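Local coordinates for protein proline dehydrogenase (Bradyrhizobium japonicum USDA 110, PDB 3HAZ) that probably oxidises proline to glutamate in two steps, pairing an FAD-dependent proline dehydrogenase with an NAD-dependent 1-pyrroline-5-carboxylate dehydrogenase in one polypeptide, at residues Thr190-Asp195 with Thr442-Gly447; Pro234-Lys239 with Leu275-Asp280; Phe417-Gly422 with Ile438-Tyr443. All coordinates share one frame; numbering follows the deposited sequence.

Overall arrangement
All three contacts pair neighbouring parallel strands in the curled sheet of the proline dehydrogenase barrel. Contacts 1 and 3 share strand 440-448, flanked by strand 193-196 in contact 1 and strand 416-420 in contact 3; their centres lie about 10 Å apart. Contact 2 joins strand 235-238, which pairs with 193-196, to strand 276-279, its centre about 10 Å from that of contact 1 and about 13 Å from that of contact 3. Along the chain, contact 1 closes the barrel from an early strand to a late one; contact 2 falls within that span, before contact 3, which ends on the strand contact 1 uses. Tyr443 (contacts 1 and 3) and Asp280 (contact 2) both touch FAD.

Contact 1 (Thr190-Asp195 with Thr442-Gly447); sequences TRYSFD and TYAPVG
The Tyr443 ring has Ser193 CB over one face, the carbon standing 3.9 Å from the ring centroid in a CH-pi contact, while the carbonyl carbon of Phe194 lies in plane at its edge. The Phe194 ring is met in a similar way by a methyl: Val446 CG2 rests over one face, offset toward the rim, 4.0 Å from the centroid. With CG2 beside its own backbone N (Val446 chi1 177° carries CG1 to the far side), the valine turns that branch onto the phenylalanine. Tyr192 has Arg191 CB over the centre of one face and receives Thr442 at its edge, where Tyr192 CD1 lies 3.6 Å from Thr442 CG2; the two side chains run alongside each other.

Between these groups run two parallel strands that close the TIM-type barrel of the proline dehydrogenase domain: strand 193-196, an early strand of the barrel, lies beside strand 440-448, a late one. Ser193 N donates to Thr442 O (2.8 Å), and Ala444 N returns a bond of 2.7 Å to Ser193 O. The next two bonds run from Asp195 N to Ala444 O and from Val446 N to Asp195 O. A water extends the pairing by donating to Arg191 O and accepting from Thr442 N at 2.8 Å.

Ser193, Asp195 and Tyr443 share the face on which Tyr443 reaches FAD and its hydroxyl bonds to Arg341. Ser193 OG is hydrogen-bonded to Gly235 N and Arg441 NH1, and Asp195 OD2 to Tyr455. Phe194 points the other way, against Ala217 and Ile221 of helix 204-223.

Contact 2 (Pro234-Lys239 with Leu275-Asp280); sequences PGISVK and LNFTVD. With FAD (flavin-adenine dinucleotide), chain C; SO4 (sulfate ion), chain K.
Lys239 and Asp280 form a salt bridge between the two segments: Lys239 NZ lies 2.8 Å from Asp280 OD2, on its anti side and 22° out of the carboxylate plane. A bend at the last torsion of the lysine (chi4 56°) turns the ammonium onto the acid, and NZ also makes a weak 3.4 Å bond to O4 of a sulfate ion, probably from the crystallisation liquor. Asp280 OD1 is paired with Arg341, while Asp280 CB packs 3.2 Å from FAD O4 in the cofactor pocket. A methionine in place of Lys239 would probably leave Asp280 OD2 without its cationic mate.

Backbone bonds alternate from Asn276 N to Pro234 O through to Asp280 N, which donates to Val238 O at 2.7 Å. A water donates to Asn276 OD1 and Thr278 OG1; Asn276 OD1 also accepts from Gln393 NE2, and Asn276 ND2 bonds to Gly308 O.

On the apolar face, Ile236 CG2 approaches Phe277 CD1 to 3.6 Å, and Val238 CG2 meets the same ring farther out.

The strands are parallel neighbours in the TIM-type barrel; connecting helix 252-272 and helix 204-223 cover that face, whereas Ser237, Asn276 and Thr278 face the interior and touch Tyr443 of strand 440-448.

Contact 3 (Phe417-Gly422 with Ile438-Tyr443); sequences FQRLHG and IAYRTY. With FAD (flavin-adenine dinucleotide), chain C.
Arg419 lies alongside Thr442, its guanidinium laid over the threonine methyl: CG2 sits 3.4 Å above one face, offset toward the rim. Its CG stands between the backbone N and the carbonyl carbon (chi1 72°), and the chain then extends to NE, which makes a weak bond of 3.1 Å to Thr442 OG1. Arg419 NH2 is held by Met423 O, fixing the far end of the group.

Gln418 takes a different course. Its CG is anti to the carbonyl carbon (chi1 -54°), and the extended chain carries the amide across to the edge of the Tyr443 ring, with Gln418 CD in the ring plane and 3.4 Å from Tyr443 CE2; the amide and ring planes are 66° apart. Both amide ends have partners, OE1 with Arg341 NE and NE2 with Glu416. Arg441 runs beside Gln418, and its guanidinium reaches Glu416, Arg233 O and Ser193 OG.

These strands belong to a right-handed beta-alpha-beta unit of the TIM-type barrel, in which helix 425-434 connects strand 416-420 to strand 440-448. Five backbone bonds join the pair, from Phe417 N to Ala439 O at one end to His421 N and Tyr443 O (2.7 Å) at the other.

Leu420 crosses Tyr443 at about a right angle, its CD1 3.9 Å from Tyr443 CB. On the flavin side, Tyr443 CD2 comes within 3.3 Å of FAD C7M, and the backbone of Arg419 and Leu420 borders the neighbouring methyl C8M. Phe417 lies on the same face as Arg419 and packs against Leu431 of helix 425-434 and Val402 of helix 399-409.

Contact 1 (Thr190-Asp195 with Thr442-Gly447)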
loop_
_atom_site.group_PDB
_atom_site.type_symbol
_atom_site.label_atom_id
_atom_site.label_comp_id
_atom_site.label_asym_id
_atom_site.label_seq_id
_atom_site.Cartn_x
_atom_site.Cartn_y
_atom_site.Cartn_z
ATOM N N THR A 190 -62.665 10.603 -20.306
ATOM C CA THR A 190 -61.334 11.001 -19.851
ATOM C C THR A 190 -60.301 10.062 -20.462
ATOM O O THR A 190 -60.487 8.844 -20.462
ATOM C CB THR A 190 -61.213 10.961 -18.307
ATOM O OG1 THR A 190 -62.120 11.907 -17.726
ATOM C CG2 THR A 190 -59.801 11.308 -17.870
ATOM N N ARG A 191 -59.226 10.629 -21.000
ATOM C CA ARG A 191 -58.166 9.826 -21.603
ATOM C C ARG A 191 -57.200 9.299 -20.549
ATOM O O ARG A 191 -56.166 8.718 -20.884
ATOM C CB ARG A 191 -57.389 10.630 -22.651
ATOM C CG ARG A 191 -58.143 10.885 -23.941
ATOM C CD ARG A 191 -57.181 11.117 -25.100
ATOM N NE ARG A 191 -56.757 9.866 -25.724
ATOM C CZ ARG A 191 -57.348 9.325 -26.787
ATOM N NH1 ARG A 191 -58.390 9.928 -27.344
ATOM N NH2 ARG A 191 -56.901 8.183 -27.294
ATOM N N TYR A 192 -57.534 9.502 -19.278
ATOM C CA TYR A 192 -56.631 9.129 -18.191
ATOM C C TYR A 192 -57.347 8.466 -17.026
ATOM O O TYR A 192 -58.486 8.802 -16.708
ATOM C CB TYR A 192 -55.878 10.361 -17.687
ATOM C CG TYR A 192 -55.249 11.161 -18.797
ATOM C CD1 TYR A 192 -54.153 10.674 -19.493
ATOM C CD2 TYR A 192 -55.761 12.398 -19.164
ATOM C CE1 TYR A 192 -53.576 11.399 -20.524
ATOM C CE2 TYR A 192 -55.191 13.131 -20.192
ATOM C CZ TYR A 192 -54.098 12.626 -20.867
ATOM O OH TYR A 192 -53.528 13.350 -21.888
ATOM N N SER A 193 -56.663 7.526 -16.385
ATOM C CA SER A 193 -57.123 6.996 -15.118
ATOM C C SER A 193 -56.509 7.844 -14.001
ATOM O O SER A 193 -55.556 8.594 -14.234
ATOM C CB SER A 193 -56.740 5.524 -14.984
ATOM O OG SER A 193 -57.329 4.764 -16.029
ATOM N N PHE A 194 -57.055 7.729 -12.797
ATOM C CA PHE A 194 -56.710 8.640 -11.712
ATOM C C PHE A 194 -55.812 7.962 -10.693
ATOM O O PHE A 194 -56.206 6.985 -10.055
ATOM C CB PHE A 194 -57.975 9.138 -10.993
ATOM C CG PHE A 194 -58.822 10.098 -11.801
ATOM C CD1 PHE A 194 -58.563 10.337 -13.146
ATOM C CD2 PHE A 194 -59.910 10.735 -11.210
ATOM C CE1 PHE A 194 -59.364 11.215 -13.888
ATOM C CE2 PHE A 194 -60.721 11.602 -11.945
ATOM C CZ PHE A 194 -60.439 11.844 -13.286
ATOM N N ASP A 195 -54.608 8.494 -10.548
ATOM C CA ASP A 195 -53.732 8.138 -9.445
ATOM C C ASP A 195 -53.965 9.187 -8.361
ATOM O O ASP A 195 -53.404 10.282 -8.405
ATOM C CB ASP A 195 -52.275 8.135 -9.909
ATOM C CG ASP A 195 -51.302 7.736 -8.811
ATOM O OD1 ASP A 195 -51.731 7.103 -7.821
ATOM O OD2 ASP A 195 -50.101 8.049 -8.949
ATOM N N THR A 442 -52.919 5.266 -19.109
ATOM C CA THR A 442 -52.175 6.412 -18.606
ATOM C C THR A 442 -52.880 6.971 -17.376
ATOM O O THR A 442 -54.073 7.280 -17.417
ATOM C CB THR A 442 -52.012 7.495 -19.697
ATOM O OG1 THR A 442 -51.319 6.929 -20.814
ATOM C CG2 THR A 442 -51.219 8.684 -19.182
ATOM N N TYR A 443 -52.149 7.060 -16.269
ATOM C CA TYR A 443 -52.708 7.612 -15.043
ATOM C C TYR A 443 -52.250 9.046 -14.859
ATOM O O TYR A 443 -51.091 9.384 -15.131
ATOM C CB TYR A 443 -52.254 6.826 -13.813
ATOM C CG TYR A 443 -52.892 5.475 -13.597
ATOM C CD1 TYR A 443 -53.953 5.318 -12.714
ATOM C CD2 TYR A 443 -52.388 4.341 -14.226
ATOM C CE1 TYR A 443 -54.518 4.069 -12.485
ATOM C CE2 TYR A 443 -52.938 3.086 -13.999
ATOM C CZ TYR A 443 -54.004 2.958 -13.134
ATOM O OH TYR A 443 -54.553 1.714 -12.918
ATOM N N ALA A 444 -53.162 9.873 -14.366
ATOM C CA ALA A 444 -52.840 11.242 -13.990
ATOM C C ALA A 444 -52.909 11.385 -12.475
ATOM O O ALA A 444 -53.840 10.879 -11.837
ATOM C CB ALA A 444 -53.811 12.223 -14.671
ATOM N N PRO A 445 -51.917 12.059 -11.881
ATOM C CA PRO A 445 -52.009 12.336 -10.446
ATOM C C PRO A 445 -53.128 13.340 -10.226
ATOM O O PRO A 445 -53.152 14.375 -10.900
ATOM C CB PRO A 445 -50.652 12.971 -10.121
ATOM C CG PRO A 445 -49.749 12.567 -11.267
ATOM C CD PRO A 445 -50.649 12.530 -12.456
ATOM N N VAL A 446 -54.050 13.025 -9.322
ATOM C CA VAL A 446 -55.225 13.860 -9.101
ATOM C C VAL A 446 -55.434 14.074 -7.617
ATOM O O VAL A 446 -55.557 13.104 -6.874
ATOM C CB VAL A 446 -56.510 13.196 -9.650
ATOM C CG1 VAL A 446 -57.735 14.065 -9.338
ATOM C CG2 VAL A 446 -56.393 12.908 -11.150
ATOM N N GLY A 447 -55.489 15.333 -7.181
ATOM C CA GLY A 447 -55.848 15.622 -5.805
ATOM C C GLY A 447 -55.723 17.059 -5.327
ATOM O O GLY A 447 -55.555 17.988 -6.111
HETATM O O HOH W 1 -55.368 5.773 -20.422
#

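Contact 2 (Pro234-Lys239 with Leu275-Asp280)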
loop_
_atom_site.group_PDB
_atom_site.type_symbol
_atom_site.label_atom_id
_atom_site.label_comp_id
_atom_site.label_asym_id
_atom_site.label_seq_id
_atom_site.Cartn_x
_atom_site.Cartn_y
_atom_site.Cartn_z
ATOM N N PRO A 234 -61.917 3.624 -17.720
ATOM C CA PRO A 234 -60.914 4.253 -16.853
ATOM C C PRO A 234 -60.813 3.587 -15.486
ATOM O O PRO A 234 -61.718 2.859 -15.062
ATOM C CB PRO A 234 -61.438 5.690 -16.689
ATOM C CG PRO A 234 -62.525 5.849 -17.713
ATOM C CD PRO A 234 -63.094 4.486 -17.908
ATOM N N GLY A 235 -59.708 3.854 -14.801
ATOM C CA GLY A 235 -59.476 3.310 -13.481
ATOM C C GLY A 235 -59.216 4.367 -12.423
ATOM O O GLY A 235 -58.953 5.538 -12.717
ATOM N N ILE A 236 -59.302 3.942 -11.174
ATOM C CA ILE A 236 -58.907 4.782 -10.061
ATOM C C ILE A 236 -57.989 3.976 -9.150
ATOM O O ILE A 236 -58.206 2.778 -8.951
ATOM C CB ILE A 236 -60.141 5.288 -9.280
ATOM C CG1 ILE A 236 -59.735 6.327 -8.234
ATOM C CG2 ILE A 236 -60.903 4.118 -8.641
ATOM C CD1 ILE A 236 -60.920 7.099 -7.662
ATOM N N SER A 237 -56.955 4.631 -8.623
ATOM C CA SER A 237 -56.038 4.012 -7.673
ATOM C C SER A 237 -56.325 4.516 -6.270
ATOM O O SER A 237 -56.531 5.715 -6.062
ATOM C CB SER A 237 -54.580 4.329 -8.023
ATOM O OG SER A 237 -54.123 3.521 -9.085
ATOM N N VAL A 238 -56.311 3.590 -5.316
ATOM C CA VAL A 238 -56.682 3.868 -3.936
ATOM C C VAL A 238 -55.629 3.309 -2.985
ATOM O O VAL A 238 -55.056 2.254 -3.251
ATOM C CB VAL A 238 -58.054 3.237 -3.630
ATOM C CG1 VAL A 238 -58.221 2.981 -2.149
ATOM C CG2 VAL A 238 -59.172 4.121 -4.182
ATOM N N LYS A 239 -55.367 4.026 -1.892
ATOM C CA LYS A 239 -54.415 3.583 -0.871
ATOM C C LYS A 239 -55.094 3.297 0.466
ATOM O O LYS A 239 -55.763 4.162 1.035
ATOM C CB LYS A 239 -53.318 4.629 -0.662
ATOM C CG LYS A 239 -52.187 4.571 -1.678
ATOM C CD LYS A 239 -51.150 5.644 -1.383
ATOM C CE LYS A 239 -49.967 5.552 -2.339
ATOM N NZ LYS A 239 -50.410 5.631 -3.752
ATOM N N LEU A 275 -65.910 0.365 -13.450
ATOM C CA LEU A 275 -64.551 0.893 -13.551
ATOM C C LEU A 275 -63.499 -0.123 -13.114
ATOM O O LEU A 275 -63.806 -1.102 -12.445
ATOM C CB LEU A 275 -64.407 2.163 -12.700
ATOM C CG LEU A 275 -65.342 3.347 -12.993
ATOM C CD1 LEU A 275 -65.074 4.465 -11.987
ATOM C CD2 LEU A 275 -65.180 3.848 -14.431
ATOM N N ASN A 276 -62.258 0.118 -13.514
ATOM C CA ASN A 276 -61.119 -0.568 -12.935
ATOM C C ASN A 276 -60.837 0.083 -11.572
ATOM O O ASN A 276 -60.713 1.305 -11.474
ATOM C CB ASN A 276 -59.913 -0.431 -13.870
ATOM C CG ASN A 276 -58.661 -1.153 -13.347
ATOM O OD1 ASN A 276 -57.538 -0.767 -13.669
ATOM N ND2 ASN A 276 -58.856 -2.195 -12.543
ATOM N N PHE A 277 -60.753 -0.731 -10.526
ATOM C CA PHE A 277 -60.555 -0.241 -9.165
ATOM C C PHE A 277 -59.324 -0.924 -8.556
ATOM O O PHE A 277 -59.356 -2.119 -8.265
ATOM C CB PHE A 277 -61.817 -0.536 -8.340
ATOM C CG PHE A 277 -61.790 0.026 -6.948
ATOM C CD1 PHE A 277 -62.200 1.332 -6.701
ATOM C CD2 PHE A 277 -61.379 -0.757 -5.883
ATOM C CE1 PHE A 277 -62.181 1.852 -5.417
ATOM C CE2 PHE A 277 -61.358 -0.246 -4.587
ATOM C CZ PHE A 277 -61.759 1.059 -4.354
ATOM N N THR A 278 -58.241 -0.170 -8.366
ATOM C CA THR A 278 -56.966 -0.766 -7.965
ATOM C C THR A 278 -56.507 -0.297 -6.588
ATOM O O THR A 278 -56.377 0.903 -6.346
ATOM C CB THR A 278 -55.840 -0.458 -8.989
ATOM O OG1 THR A 278 -56.314 -0.700 -10.317
ATOM C CG2 THR A 278 -54.613 -1.334 -8.726
ATOM N N VAL A 279 -56.276 -1.253 -5.691
ATOM C CA VAL A 279 -55.665 -0.969 -4.392
ATOM C C VAL A 279 -54.136 -0.944 -4.510
ATOM O O VAL A 279 -53.502 -1.963 -4.808
ATOM C CB VAL A 279 -56.089 -2.003 -3.319
ATOM C CG1 VAL A 279 -55.498 -1.639 -1.949
ATOM C CG2 VAL A 279 -57.621 -2.102 -3.243
ATOM N N ASP A 280 -53.547 0.227 -4.290
ATOM C CA ASP A 280 -52.097 0.382 -4.420
ATOM C C ASP A 280 -51.370 -0.478 -3.393
ATOM O O ASP A 280 -51.936 -0.847 -2.356
ATOM C CB ASP A 280 -51.691 1.847 -4.231
ATOM C CG ASP A 280 -52.053 2.726 -5.427
ATOM O OD1 ASP A 280 -52.395 2.188 -6.508
ATOM O OD2 ASP A 280 -51.983 3.967 -5.284
HETATM P PA FAD C . -36.731 1.093 -13.609
HETATM O O1A FAD C . -35.630 2.290 -13.765
HETATM O O2A FAD C . -36.510 -0.002 -14.552
HETATM O O5B FAD C . -36.633 0.492 -12.101
HETATM C C5B FAD C . -36.695 1.391 -11.031
HETATM C C4B FAD C . -36.889 0.620 -9.719
HETATM O O4B FAD C . -36.124 -0.685 -9.488
HETATM C C3B FAD C . -37.363 1.120 -8.493
HETATM O O3B FAD C . -38.497 1.969 -8.498
HETATM C C2B FAD C . -37.266 -0.057 -7.556
HETATM O O2B FAD C . -38.467 -0.745 -7.261
HETATM C C1B FAD C . -36.161 -0.895 -8.092
HETATM N N9A FAD C . -34.820 -0.662 -7.587
HETATM C C8A FAD C . -34.034 0.479 -7.718
HETATM N N7A FAD C . -32.827 0.221 -7.126
HETATM C C5A FAD C . -32.870 -1.102 -6.626
HETATM C C6A FAD C . -31.864 -1.940 -5.886
HETATM N N6A FAD C . -30.550 -1.402 -5.553
HETATM N N1A FAD C . -32.157 -3.173 -5.535
HETATM C C2A FAD C . -33.414 -3.723 -5.854
HETATM N N3A FAD C . -34.381 -2.917 -6.563
HETATM C C4A FAD C . -34.073 -1.632 -6.929
HETATM N N1 FAD C . -45.050 1.070 -6.702
HETATM C C2 FAD C . -45.490 0.632 -5.477
HETATM O O2 FAD C . -44.573 0.285 -4.509
HETATM N N3 FAD C . -46.899 0.584 -5.199
HETATM C C4 FAD C . -47.802 0.969 -6.149
HETATM O O4 FAD C . -49.176 0.859 -5.901
HETATM C C4X FAD C . -47.344 1.423 -7.434
HETATM N N5 FAD C . -48.320 1.839 -8.488
HETATM C C5X FAD C . -47.849 2.289 -9.746
HETATM C C6 FAD C . -48.811 2.705 -10.777
HETATM C C7 FAD C . -48.338 3.149 -12.033
HETATM C C7M FAD C . -49.342 3.599 -13.083
HETATM C C8 FAD C . -46.884 3.190 -12.315
HETATM C C8M FAD C . -46.341 3.673 -13.670
HETATM C C9 FAD C . -45.968 2.791 -11.326
HETATM C C9A FAD C . -46.452 2.335 -10.010
HETATM N N10 FAD C . -45.503 1.919 -8.975
HETATM C C10 FAD C . -45.992 1.462 -7.694
HETATM C "C1'" FAD C . -44.037 1.778 -9.248
HETATM C "C2'" FAD C . -43.158 3.014 -8.928
HETATM O "O2'" FAD C . -43.976 4.169 -8.772
HETATM C "C3'" FAD C . -42.098 3.173 -10.030
HETATM O "O3'" FAD C . -42.686 3.750 -11.191
HETATM C "C4'" FAD C . -41.418 1.813 -10.427
HETATM O "O4'" FAD C . -40.985 0.995 -9.396
HETATM C "C5'" FAD C . -40.324 2.005 -11.511
HETATM O "O5'" FAD C . -40.090 0.831 -12.272
HETATM P P FAD C . -39.601 1.022 -13.846
HETATM O O1P FAD C . -39.516 -0.471 -14.584
HETATM O O2P FAD C . -40.520 1.932 -14.540
HETATM O O3P FAD C . -38.175 1.815 -13.796
HETATM S S SO4 K . -47.084 5.196 -6.372
HETATM O O1 SO4 K . -47.049 4.731 -7.755
HETATM O O2 SO4 K . -45.712 5.300 -5.888
HETATM O O3 SO4 K . -47.726 6.508 -6.312
HETATM O O4 SO4 K . -47.836 4.248 -5.551
HETATM O O HOH W 2 -56.862 1.543 -11.913
#

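Contact 3 (Phe417-Gly422 with Ile438-Tyr443)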
loop_
_atom_site.group_PDB
_atom_site.type_symbol
_atom_site.label_atom_id
_atom_site.label_comp_id
_atom_site.label_asym_id
_atom_site.label_seq_id
_atom_site.Cartn_x
_atom_site.Cartn_y
_atom_site.Cartn_z
ATOM N N PHE A 417 -50.228 -2.465 -20.632
ATOM C CA PHE A 417 -49.143 -1.794 -19.942
ATOM C C PHE A 417 -49.723 -0.560 -19.247
ATOM O O PHE A 417 -50.829 -0.124 -19.568
ATOM C CB PHE A 417 -48.036 -1.390 -20.922
ATOM C CG PHE A 417 -47.282 -2.558 -21.496
ATOM C CD1 PHE A 417 -47.576 -3.032 -22.767
ATOM C CD2 PHE A 417 -46.296 -3.191 -20.755
ATOM C CE1 PHE A 417 -46.891 -4.118 -23.294
ATOM C CE2 PHE A 417 -45.605 -4.278 -21.273
ATOM C CZ PHE A 417 -45.903 -4.742 -22.545
ATOM N N GLN A 418 -48.978 0.004 -18.305
ATOM C CA GLN A 418 -49.389 1.258 -17.675
ATOM C C GLN A 418 -48.223 2.221 -17.521
ATOM O O GLN A 418 -47.055 1.818 -17.513
ATOM C CB GLN A 418 -50.015 1.019 -16.305
ATOM C CG GLN A 418 -51.156 0.043 -16.287
ATOM C CD GLN A 418 -51.820 -0.017 -14.933
ATOM O OE1 GLN A 418 -51.195 0.293 -13.913
ATOM N NE2 GLN A 418 -53.098 -0.411 -14.909
ATOM N N ARG A 419 -48.557 3.498 -17.390
ATOM C CA ARG A 419 -47.562 4.532 -17.205
ATOM C C ARG A 419 -48.180 5.714 -16.476
ATOM O O ARG A 419 -49.402 5.865 -16.437
ATOM C CB ARG A 419 -47.036 5.000 -18.556
ATOM C CG ARG A 419 -48.047 5.828 -19.355
ATOM C CD ARG A 419 -47.392 6.457 -20.573
ATOM N NE ARG A 419 -48.240 7.461 -21.198
ATOM C CZ ARG A 419 -48.049 8.773 -21.099
ATOM N NH1 ARG A 419 -48.884 9.602 -21.702
ATOM N NH2 ARG A 419 -47.026 9.254 -20.394
ATOM N N LEU A 420 -47.325 6.567 -15.927
ATOM C CA LEU A 420 -47.768 7.780 -15.260
ATOM C C LEU A 420 -47.621 8.975 -16.198
ATOM O O LEU A 420 -46.590 9.143 -16.850
ATOM C CB LEU A 420 -46.950 8.005 -13.988
ATOM C CG LEU A 420 -47.577 8.921 -12.938
ATOM C CD1 LEU A 420 -48.902 8.344 -12.450
ATOM C CD2 LEU A 420 -46.618 9.126 -11.773
ATOM N N HIS A 421 -48.661 9.795 -16.280
ATOM C CA HIS A 421 -48.604 11.002 -17.092
ATOM C C HIS A 421 -47.282 11.730 -16.820
ATOM O O HIS A 421 -46.874 11.888 -15.672
ATOM C CB HIS A 421 -49.815 11.894 -16.791
ATOM C CG HIS A 421 -50.148 12.857 -17.888
ATOM N ND1 HIS A 421 -50.143 12.499 -19.219
ATOM C CD2 HIS A 421 -50.504 14.163 -17.851
ATOM C CE1 HIS A 421 -50.470 13.546 -19.957
ATOM N NE2 HIS A 421 -50.695 14.569 -19.150
ATOM N N GLY A 422 -46.590 12.138 -17.878
ATOM C CA GLY A 422 -45.296 12.783 -17.730
ATOM C C GLY A 422 -44.109 11.830 -17.763
ATOM O O GLY A 422 -42.959 12.253 -17.632
ATOM N N ILE A 438 -51.671 -3.332 -29.096
ATOM C CA ILE A 438 -51.190 -3.082 -27.742
ATOM C C ILE A 438 -52.016 -2.023 -27.013
ATOM O O ILE A 438 -52.379 -0.996 -27.581
ATOM C CB ILE A 438 -49.697 -2.711 -27.736
ATOM C CG1 ILE A 438 -48.850 -3.982 -27.794
ATOM C CG2 ILE A 438 -49.343 -1.914 -26.496
ATOM C CD1 ILE A 438 -49.206 -4.995 -26.722
ATOM N N ALA A 439 -52.327 -2.299 -25.754
ATOM C CA ALA A 439 -53.042 -1.350 -24.923
ATOM C C ALA A 439 -52.151 -0.849 -23.791
ATOM O O ALA A 439 -51.401 -1.619 -23.193
ATOM C CB ALA A 439 -54.305 -1.990 -24.358
ATOM N N TYR A 440 -52.230 0.446 -23.515
ATOM C CA TYR A 440 -51.615 1.002 -22.318
ATOM C C TYR A 440 -52.502 2.053 -21.659
ATOM O O TYR A 440 -53.149 2.861 -22.327
ATOM C CB TYR A 440 -50.213 1.546 -22.593
ATOM C CG TYR A 440 -50.124 2.725 -23.534
ATOM C CD1 TYR A 440 -49.986 2.539 -24.908
ATOM C CD2 TYR A 440 -50.132 4.027 -23.043
ATOM C CE1 TYR A 440 -49.883 3.619 -25.773
ATOM C CE2 TYR A 440 -50.025 5.110 -23.892
ATOM C CZ TYR A 440 -49.901 4.902 -25.256
ATOM O OH TYR A 440 -49.797 5.990 -26.092
ATOM N N ARG A 441 -52.535 2.005 -20.334
ATOM C CA ARG A 441 -53.326 2.911 -19.525
ATOM C C ARG A 441 -52.431 4.035 -19.017
ATOM O O ARG A 441 -51.315 3.793 -18.557
ATOM C CB ARG A 441 -53.914 2.144 -18.335
ATOM C CG ARG A 441 -54.808 2.971 -17.418
ATOM C CD ARG A 441 -55.418 2.084 -16.340
ATOM N NE ARG A 441 -56.019 0.891 -16.923
ATOM C CZ ARG A 441 -57.313 0.773 -17.205
ATOM N NH1 ARG A 441 -58.145 1.775 -16.945
ATOM N NH2 ARG A 441 -57.776 -0.346 -17.750
ATOM N N THR A 442 -52.919 5.266 -19.109
ATOM C CA THR A 442 -52.175 6.412 -18.606
ATOM C C THR A 442 -52.880 6.971 -17.376
ATOM O O THR A 442 -54.073 7.280 -17.417
ATOM C CB THR A 442 -52.012 7.495 -19.697
ATOM O OG1 THR A 442 -51.319 6.929 -20.814
ATOM C CG2 THR A 442 -51.219 8.684 -19.182
ATOM N N TYR A 443 -52.149 7.060 -16.269
ATOM C CA TYR A 443 -52.708 7.612 -15.043
ATOM C C TYR A 443 -52.250 9.046 -14.859
ATOM O O TYR A 443 -51.091 9.384 -15.131
ATOM C CB TYR A 443 -52.254 6.826 -13.813
ATOM C CG TYR A 443 -52.892 5.475 -13.597
ATOM C CD1 TYR A 443 -53.953 5.318 -12.714
ATOM C CD2 TYR A 443 -52.388 4.341 -14.226
ATOM C CE1 TYR A 443 -54.518 4.069 -12.485
ATOM C CE2 TYR A 443 -52.938 3.086 -13.999
ATOM C CZ TYR A 443 -54.004 2.958 -13.134
ATOM O OH TYR A 443 -54.553 1.714 -12.918
HETATM P PA FAD C . -36.731 1.093 -13.609
HETATM O O1A FAD C . -35.630 2.290 -13.765
HETATM O O2A FAD C . -36.510 -0.002 -14.552
HETATM O O5B FAD C . -36.633 0.492 -12.101
HETATM C C5B FAD C . -36.695 1.391 -11.031
HETATM C C4B FAD C . -36.889 0.620 -9.719
HETATM O O4B FAD C . -36.124 -0.685 -9.488
HETATM C C3B FAD C . -37.363 1.120 -8.493
HETATM O O3B FAD C . -38.497 1.969 -8.498
HETATM C C2B FAD C . -37.266 -0.057 -7.556
HETATM O O2B FAD C . -38.467 -0.745 -7.261
HETATM C C1B FAD C . -36.161 -0.895 -8.092
HETATM N N9A FAD C . -34.820 -0.662 -7.587
HETATM C C8A FAD C . -34.034 0.479 -7.718
HETATM N N7A FAD C . -32.827 0.221 -7.126
HETATM C C5A FAD C . -32.870 -1.102 -6.626
HETATM C C6A FAD C . -31.864 -1.940 -5.886
HETATM N N6A FAD C . -30.550 -1.402 -5.553
HETATM N N1A FAD C . -32.157 -3.173 -5.535
HETATM C C2A FAD C . -33.414 -3.723 -5.854
HETATM N N3A FAD C . -34.381 -2.917 -6.563
HETATM C C4A FAD C . -34.073 -1.632 -6.929
HETATM N N1 FAD C . -45.050 1.070 -6.702
HETATM C C2 FAD C . -45.490 0.632 -5.477
HETATM O O2 FAD C . -44.573 0.285 -4.509
HETATM N N3 FAD C . -46.899 0.584 -5.199
HETATM C C4 FAD C . -47.802 0.969 -6.149
HETATM O O4 FAD C . -49.176 0.859 -5.901
HETATM C C4X FAD C . -47.344 1.423 -7.434
HETATM N N5 FAD C . -48.320 1.839 -8.488
HETATM C C5X FAD C . -47.849 2.289 -9.746
HETATM C C6 FAD C . -48.811 2.705 -10.777
HETATM C C7 FAD C . -48.338 3.149 -12.033
HETATM C C7M FAD C . -49.342 3.599 -13.083
HETATM C C8 FAD C . -46.884 3.190 -12.315
HETATM C C8M FAD C . -46.341 3.673 -13.670
HETATM C C9 FAD C . -45.968 2.791 -11.326
HETATM C C9A FAD C . -46.452 2.335 -10.010
HETATM N N10 FAD C . -45.503 1.919 -8.975
HETATM C C10 FAD C . -45.992 1.462 -7.694
HETATM C "C1'" FAD C . -44.037 1.778 -9.248
HETATM C "C2'" FAD C . -43.158 3.014 -8.928
HETATM O "O2'" FAD C . -43.976 4.169 -8.772
HETATM C "C3'" FAD C . -42.098 3.173 -10.030
HETATM O "O3'" FAD C . -42.686 3.750 -11.191
HETATM C "C4'" FAD C . -41.418 1.813 -10.427
HETATM O "O4'" FAD C . -40.985 0.995 -9.396
HETATM C "C5'" FAD C . -40.324 2.005 -11.511
HETATM O "O5'" FAD C . -40.090 0.831 -12.272
HETATM P P FAD C . -39.601 1.022 -13.846
HETATM O O1P FAD C . -39.516 -0.471 -14.584
HETATM O O2P FAD C . -40.520 1.932 -14.540
HETATM O O3P FAD C . -38.175 1.815 -13.796
#